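Local coordinates for protein ureidoglycolate hydrolase (Arabidopsis thaliana, PDB 4PXE) that hydrolyses (S)-ureidoglycolate to glyoxylate, ammonium and carbon dioxide with a pair of manganese ions, in the last step of plant purine breakdown, at residues A312-N315 and T316-K320; K352-I355 and K356-E360. All coordinates share one frame; numbering follows the deposited sequence.

Contact 1. Residues A312-N315 and T316-K320; sequences ARRN and TVIKK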
ATOM      1  N   ALA A 312      16.399 -16.019  24.132  1.00 19.92           N
ATOM      2  CA  ALA A 312      16.547 -17.287  23.421  1.00 21.70           C
ATOM      3  C   ALA A 312      15.247 -17.752  22.750  1.00 19.78           C
ATOM      4  O   ALA A 312      15.261 -18.239  21.611  1.00 20.25           O
ATOM      5  CB  ALA A 312      17.085 -18.371  24.371  1.00 23.78           C
ATOM      6  N   ARG A 313      14.128 -17.609  23.451  1.00 20.64           N
ATOM      7  CA  ARG A 313      12.826 -17.984  22.911  1.00 20.93           C
ATOM      8  C   ARG A 313      12.491 -17.115  21.692  1.00 19.48           C
ATOM      9  O   ARG A 313      12.001 -17.613  20.668  1.00 19.26           O
ATOM     10  CB  ARG A 313      11.760 -17.816  23.989  1.00 22.17           C
ATOM     11  CG  ARG A 313      10.572 -18.742  23.874  1.00 25.55           C
ATOM     12  CD  ARG A 313       9.936 -18.962  25.238  1.00 22.11           C
ATOM     13  NE  ARG A 313       9.668 -17.700  25.923  1.00 23.39           N
ATOM     14  CZ  ARG A 313       9.499 -17.575  27.238  1.00 24.98           C
ATOM     15  NH1 ARG A 313       9.563 -18.643  28.025  1.00 27.05           N
ATOM     16  NH2 ARG A 313       9.262 -16.383  27.768  1.00 21.71           N
ATOM     17  N   ARG A 314      12.771 -15.818  21.814  1.00 20.00           N
ATOM     18  CA  ARG A 314      12.596 -14.856  20.720  1.00 19.19           C
ATOM     19  C   ARG A 314      13.413 -15.283  19.498  1.00 17.40           C
ATOM     20  O   ARG A 314      12.898 -15.337  18.378  1.00 18.43           O
ATOM     21  CB  ARG A 314      13.036 -13.467  21.192  1.00 19.14           C
ATOM     22  CG  ARG A 314      12.545 -12.274  20.366  1.00 21.00           C
ATOM     23  CD  ARG A 314      13.496 -11.858  19.256  1.00 20.56           C
ATOM     24  NE  ARG A 314      14.914 -11.919  19.603  1.00 17.76           N
ATOM     25  CZ  ARG A 314      15.627 -10.909  20.096  1.00 17.51           C
ATOM     26  NH1 ARG A 314      15.064  -9.733  20.357  1.00 17.45           N
ATOM     27  NH2 ARG A 314      16.920 -11.080  20.349  1.00 21.45           N
ATOM     28  N   ASN A 315      14.686 -15.590  19.718  1.00 18.04           N
ATOM     29  CA  ASN A 315      15.580 -15.994  18.639  1.00 19.66           C
ATOM     30  C   ASN A 315      15.131 -17.265  17.934  1.00 18.85           C
ATOM     31  O   ASN A 315      15.285 -17.374  16.719  1.00 19.85           O
ATOM     32  CB  ASN A 315      17.022 -16.127  19.151  1.00 21.33           C
ATOM     33  CG  ASN A 315      17.627 -14.792  19.534  1.00 22.43           C
ATOM     34  OD1 ASN A 315      17.073 -13.734  19.216  1.00 21.35           O
ATOM     35  ND2 ASN A 315      18.777 -14.825  20.209  1.00 22.93           N
ATOM     36  N   THR A 316      14.573 -18.214  18.684  1.00 18.64           N
ATOM     37  CA  THR A 316      14.019 -19.435  18.099  1.00 19.10           C
ATOM     38  C   THR A 316      12.890 -19.095  17.128  1.00 17.13           C
ATOM     39  O   THR A 316      12.787 -19.688  16.058  1.00 18.37           O
ATOM     40  CB  THR A 316      13.531 -20.423  19.177  1.00 21.03           C
ATOM     41  OG1 THR A 316      14.660 -20.910  19.917  1.00 22.99           O
ATOM     42  CG2 THR A 316      12.793 -21.604  18.561  1.00 21.34           C
ATOM     43  N   VAL A 317      12.069 -18.113  17.482  1.00 17.70           N
ATOM     44  CA  VAL A 317      10.997 -17.683  16.586  1.00 18.40           C
ATOM     45  C   VAL A 317      11.582 -17.125  15.292  1.00 14.91           C
ATOM     46  O   VAL A 317      11.111 -17.471  14.196  1.00 15.92           O
ATOM     47  CB  VAL A 317      10.067 -16.641  17.247  1.00 16.85           C
ATOM     48  CG1 VAL A 317       9.066 -16.112  16.233  1.00 16.35           C
ATOM     49  CG2 VAL A 317       9.322 -17.257  18.419  1.00 19.66           C
ATOM     50  N   ILE A 318      12.602 -16.278  15.402  1.00 16.32           N
ATOM     51  CA  ILE A 318      13.263 -15.714  14.223  1.00 16.61           C
ATOM     52  C   ILE A 318      13.847 -16.805  13.318  1.00 17.72           C
ATOM     53  O   ILE A 318      13.671 -16.768  12.103  1.00 16.99           O
ATOM     54  CB  ILE A 318      14.368 -14.723  14.614  1.00 16.78           C
ATOM     55  CG1 ILE A 318      13.781 -13.519  15.353  1.00 18.46           C
ATOM     56  CG2 ILE A 318      15.151 -14.260  13.383  1.00 18.41           C
ATOM     57  CD1 ILE A 318      14.844 -12.610  15.927  1.00 18.99           C
ATOM     58  N   LYS A 319      14.540 -17.774  13.905  1.00 17.73           N
ATOM     59  CA  LYS A 319      15.097 -18.879  13.115  1.00 19.19           C
ATOM     60  C   LYS A 319      14.008 -19.643  12.368  1.00 18.74           C
ATOM     61  O   LYS A 319      14.171 -19.985  11.186  1.00 20.15           O
ATOM     62  CB  LYS A 319      15.893 -19.836  14.008  1.00 21.25           C
ATOM     63  CG  LYS A 319      17.042 -19.179  14.748  1.00 31.31           C
ATOM     64  CD  LYS A 319      17.993 -20.214  15.337  1.00 38.37           C
ATOM     65  CE  LYS A 319      18.874 -19.612  16.429  1.00 37.91           C
ATOM     66  NZ  LYS A 319      18.171 -19.588  17.746  1.00 40.37           N
ATOM     67  N   LYS A 320      12.893 -19.918  13.043  1.00 16.72           N
ATOM     68  CA  LYS A 320      11.785 -20.636  12.423  1.00 17.48           C
ATOM     69  C   LYS A 320      11.166 -19.811  11.299  1.00 15.98           C
ATOM     70  O   LYS A 320      10.783 -20.362  10.272  1.00 17.16           O
ATOM     71  CB  LYS A 320      10.705 -21.004  13.439  1.00 18.88           C
ATOM     72  CG  LYS A 320      11.128 -22.038  14.489  1.00 20.50           C
ATOM     73  CD  LYS A 320       9.991 -22.257  15.462  1.00 21.82           C
ATOM     74  CE  LYS A 320      10.246 -23.421  16.410  1.00 20.86           C
ATOM     75  NZ  LYS A 320       9.076 -23.551  17.325  1.00 21.29           N
TER
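Arg314 and Ile318, one helical turn apart, extend alongside each other in a common direction, with the isoleucine CD1 3.7 Å from CD of the arginine. This methyl comes obliquely to the guanidinium, at the same distance from NE. The arginine reaches this place by a folded chain: CG leaves opposite the backbone N (chi1 -162°), and bends at chi2 and chi3 then turn the guanidinium back beside Asn315. There NE and NH2 both donate to the amide oxygen, 2.8 Å and 2.9 Å from Asn315 OD1. OD1 lies in the guanidinium plane, whereas both donors approach from one face of the asparagine amide, NE tilted 30° from its plane. Gln344 NE2 gives OD1 a third donor. Arg314 NH1 binds the backbone O of Asp345, and with the Asn315 bonds this probably limits rotation of the guanidinium. Replacing Arg314 by alanine would probably cost Asn315 OD1 two of its donors and open a gap beside Ile318 CD1, where the arginine CD now lies. Lys319 runs back over the preceding turn, bringing NZ to 3.9 Å from Asn315 CB. Beneath the side chains the i to i+4 bonds are regular, that from Lys319 N to Asn315 O being 2.9 Å long. Arg313, whose CB is directed away from the following turn, pairs with Asp308 in a salt bridge. This first part of helix 311-332, within the region involved in dimerization, lays Arg314 and Ile318 on strands 222-239 and 335-344, while Val317 and Ile318 touch Thr306 of strand 295-308.

Contact 2. Residues K352-I355 and K356-E360; sequences KLVI and KKMAE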
ATOM      1  N   LYS A 352      19.224  -1.420  39.845  1.00 17.29           N
ATOM      2  CA  LYS A 352      18.583  -1.756  41.115  1.00 18.49           C
ATOM      3  C   LYS A 352      18.459  -0.577  42.084  1.00 17.26           C
ATOM      4  O   LYS A 352      17.502  -0.512  42.854  1.00 17.44           O
ATOM      5  CB  LYS A 352      19.296  -2.930  41.783  1.00 18.55           C
ATOM      6  CG  LYS A 352      19.324  -4.193  40.923  1.00 18.06           C
ATOM      7  CD  LYS A 352      17.927  -4.625  40.489  1.00 19.44           C
ATOM      8  CE  LYS A 352      17.968  -5.963  39.767  1.00 23.76           C
ATOM      9  NZ  LYS A 352      16.604  -6.374  39.326  1.00 23.93           N
ATOM     10  N   LEU A 353      19.406   0.352  42.051  1.00 15.18           N
ATOM     11  CA  LEU A 353      19.307   1.531  42.916  1.00 16.10           C
ATOM     12  C   LEU A 353      18.317   2.541  42.346  1.00 17.41           C
ATOM     13  O   LEU A 353      17.707   3.297  43.090  1.00 17.51           O
ATOM     14  CB  LEU A 353      20.673   2.173  43.150  1.00 19.29           C
ATOM     15  CG  LEU A 353      21.681   1.244  43.839  1.00 21.67           C
ATOM     16  CD1 LEU A 353      22.957   2.002  44.166  1.00 24.19           C
ATOM     17  CD2 LEU A 353      21.090   0.584  45.088  1.00 21.65           C
ATOM     18  N   VAL A 354      18.147   2.547  41.027  1.00 17.05           N
ATOM     19  CA  VAL A 354      17.143   3.420  40.423  1.00 17.28           C
ATOM     20  C   VAL A 354      15.747   2.933  40.781  1.00 16.00           C
ATOM     21  O   VAL A 354      14.888   3.734  41.176  1.00 16.30           O
ATOM     22  CB  VAL A 354      17.322   3.534  38.895  1.00 16.44           C
ATOM     23  CG1 VAL A 354      16.109   4.229  38.265  1.00 16.80           C
ATOM     24  CG2 VAL A 354      18.624   4.277  38.580  1.00 17.48           C
ATOM     25  N   ILE A 355      15.536   1.625  40.674  1.00 16.52           N
ATOM     26  CA  ILE A 355      14.302   0.980  41.107  1.00 18.04           C
ATOM     27  C   ILE A 355      13.990   1.322  42.554  1.00 19.49           C
ATOM     28  O   ILE A 355      12.866   1.676  42.897  1.00 18.39           O
ATOM     29  CB  ILE A 355      14.420  -0.554  40.984  1.00 18.02           C
ATOM     30  CG1 ILE A 355      14.397  -0.959  39.506  1.00 20.94           C
ATOM     31  CG2 ILE A 355      13.320  -1.247  41.786  1.00 20.27           C
ATOM     32  CD1 ILE A 355      14.767  -2.410  39.265  1.00 20.03           C
ATOM     33  N   LYS A 356      15.009   1.221  43.398  1.00 16.06           N
ATOM     34  CA  LYS A 356      14.871   1.506  44.813  1.00 17.57           C
ATOM     35  C   LYS A 356      14.357   2.924  45.041  1.00 18.51           C
ATOM     36  O   LYS A 356      13.408   3.123  45.803  1.00 17.17           O
ATOM     37  CB  LYS A 356      16.225   1.317  45.499  1.00 18.62           C
ATOM     38  CG  LYS A 356      16.230   1.605  46.990  1.00 18.99           C
ATOM     39  CD  LYS A 356      17.646   1.421  47.533  1.00 19.51           C
ATOM     40  CE  LYS A 356      17.715   1.588  49.042  1.00 19.37           C
ATOM     41  NZ  LYS A 356      17.551   2.999  49.462  1.00 22.87           N
ATOM     42  N   LYS A 357      14.974   3.901  44.379  1.00 17.02           N
ATOM     43  CA  LYS A 357      14.603   5.307  44.555  1.00 18.24           C
ATOM     44  C   LYS A 357      13.179   5.564  44.061  1.00 19.04           C
ATOM     45  O   LYS A 357      12.416   6.301  44.689  1.00 17.09           O
ATOM     46  CB  LYS A 357      15.559   6.235  43.802  1.00 21.51           C
ATOM     47  CG  LYS A 357      16.929   6.423  44.419  1.00 31.16           C
ATOM     48  CD  LYS A 357      16.897   7.328  45.636  1.00 31.19           C
ATOM     49  CE  LYS A 357      18.310   7.685  46.052  1.00 36.39           C
ATOM     50  NZ  LYS A 357      18.380   7.993  47.498  1.00 37.39           N
ATOM     51  N   MET A 358      12.828   4.964  42.929  1.00 16.09           N
ATOM     52  CA  MET A 358      11.483   5.116  42.380  1.00 17.10           C
ATOM     53  C   MET A 358      10.410   4.557  43.317  1.00 16.75           C
ATOM     54  O   MET A 358       9.369   5.189  43.540  1.00 15.12           O
ATOM     55  CB  MET A 358      11.384   4.442  41.006  1.00 17.46           C
ATOM     56  CG  MET A 358      12.136   5.137  39.875  1.00 16.83           C
ATOM     57  SD  MET A 358      11.834   4.264  38.327  1.00 23.29           S
ATOM     58  CE  MET A 358      10.287   3.633  38.780  1.00 14.09           C
ATOM     59  N   ALA A 359      10.649   3.367  43.857  1.00 16.70           N
ATOM     60  CA  ALA A 359       9.713   2.763  44.795  1.00 17.57           C
ATOM     61  C   ALA A 359       9.580   3.595  46.072  1.00 18.15           C
ATOM     62  O   ALA A 359       8.474   3.778  46.589  1.00 18.29           O
ATOM     63  CB  ALA A 359      10.117   1.335  45.114  1.00 17.88           C
ATOM     64  N   GLU A 360      10.704   4.115  46.557  1.00 16.53           N
ATOM     65  CA  GLU A 360      10.702   4.999  47.721  1.00 15.69           C
ATOM     66  C   GLU A 360       9.908   6.263  47.448  1.00 16.42           C
ATOM     67  O   GLU A 360       9.127   6.700  48.295  1.00 17.03           O
ATOM     68  CB  GLU A 360      12.131   5.341  48.160  1.00 19.27           C
ATOM     69  CG  GLU A 360      12.829   4.166  48.829  1.00 20.52           C
ATOM     70  CD  GLU A 360      14.328   4.354  48.999  1.00 24.99           C
ATOM     71  OE1 GLU A 360      14.881   5.393  48.570  1.00 25.00           O
ATOM     72  OE2 GLU A 360      14.952   3.430  49.566  1.00 23.35           O
TER
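Lys352 to Ala359 form the opening turns of helix 352-364, in which each carbonyl of 352-355 accepts the amide N-H four residues on. The bonds straighten along the chain: Lys356 N sits above the carbonyl plane of Lys352, 3.1 Å from its O, with a C=O...N angle of 140°, whereas Ala359 N lies 2.9 Å from Ile355 O and nearly in line with that carbonyl. Ahead of this first turn, Asp351 OD1 accepts from Val354 N. Among the side chains, Val354, Ile355 and Met358 are buried against the protein, while Leu353 and Lys356 are exposed. Val354 CG1 meets Met358 SD at 4.3 Å, a loose apolar contact, and the methionine CG lies against the backbone, 3.4 Å from Val354 O. On the exposed side Leu353 CD2 lies 4.3 Å from CD of Lys356. That lysine is extended, with CG opposite the backbone N (chi1 179°), until a bend at chi4 carries NZ to Glu360. The resulting salt bridge is short, 2.6 Å from NZ to Glu360 OE2, and uses the syn lone pair of that oxygen; it spans one turn of the helix. In the fold, Val354 packs on Ala203 and Leu205 of strand 201-209, and Ile355 and Met358 on Val224 of strand 222-239. Ile355 also touches Met371 of strand 369-374, while Met358 and Lys357 meet helix 410-429 through Thr423 and through Lys426 and Leu427.

From the N terminus, contact 1 comes first, at the start of helix 311-332, and contact 2 follows at the start of helix 352-364. Each closes only a helical turn, so they stand in series and neither nest nor cross. After contact 1 the chain finishes its helix and returns along strand 335-344, then passes the short strand 348-349 to enter contact 2. Their centres lie 33 Å apart, with about 17 Å between nearest atoms, and they do not touch. Strand 222-239 is common to both surroundings: it meets 352-360 at Val224 and 312-320 at Ala230, Ala232 and Leu234, thus running from one helix to the other.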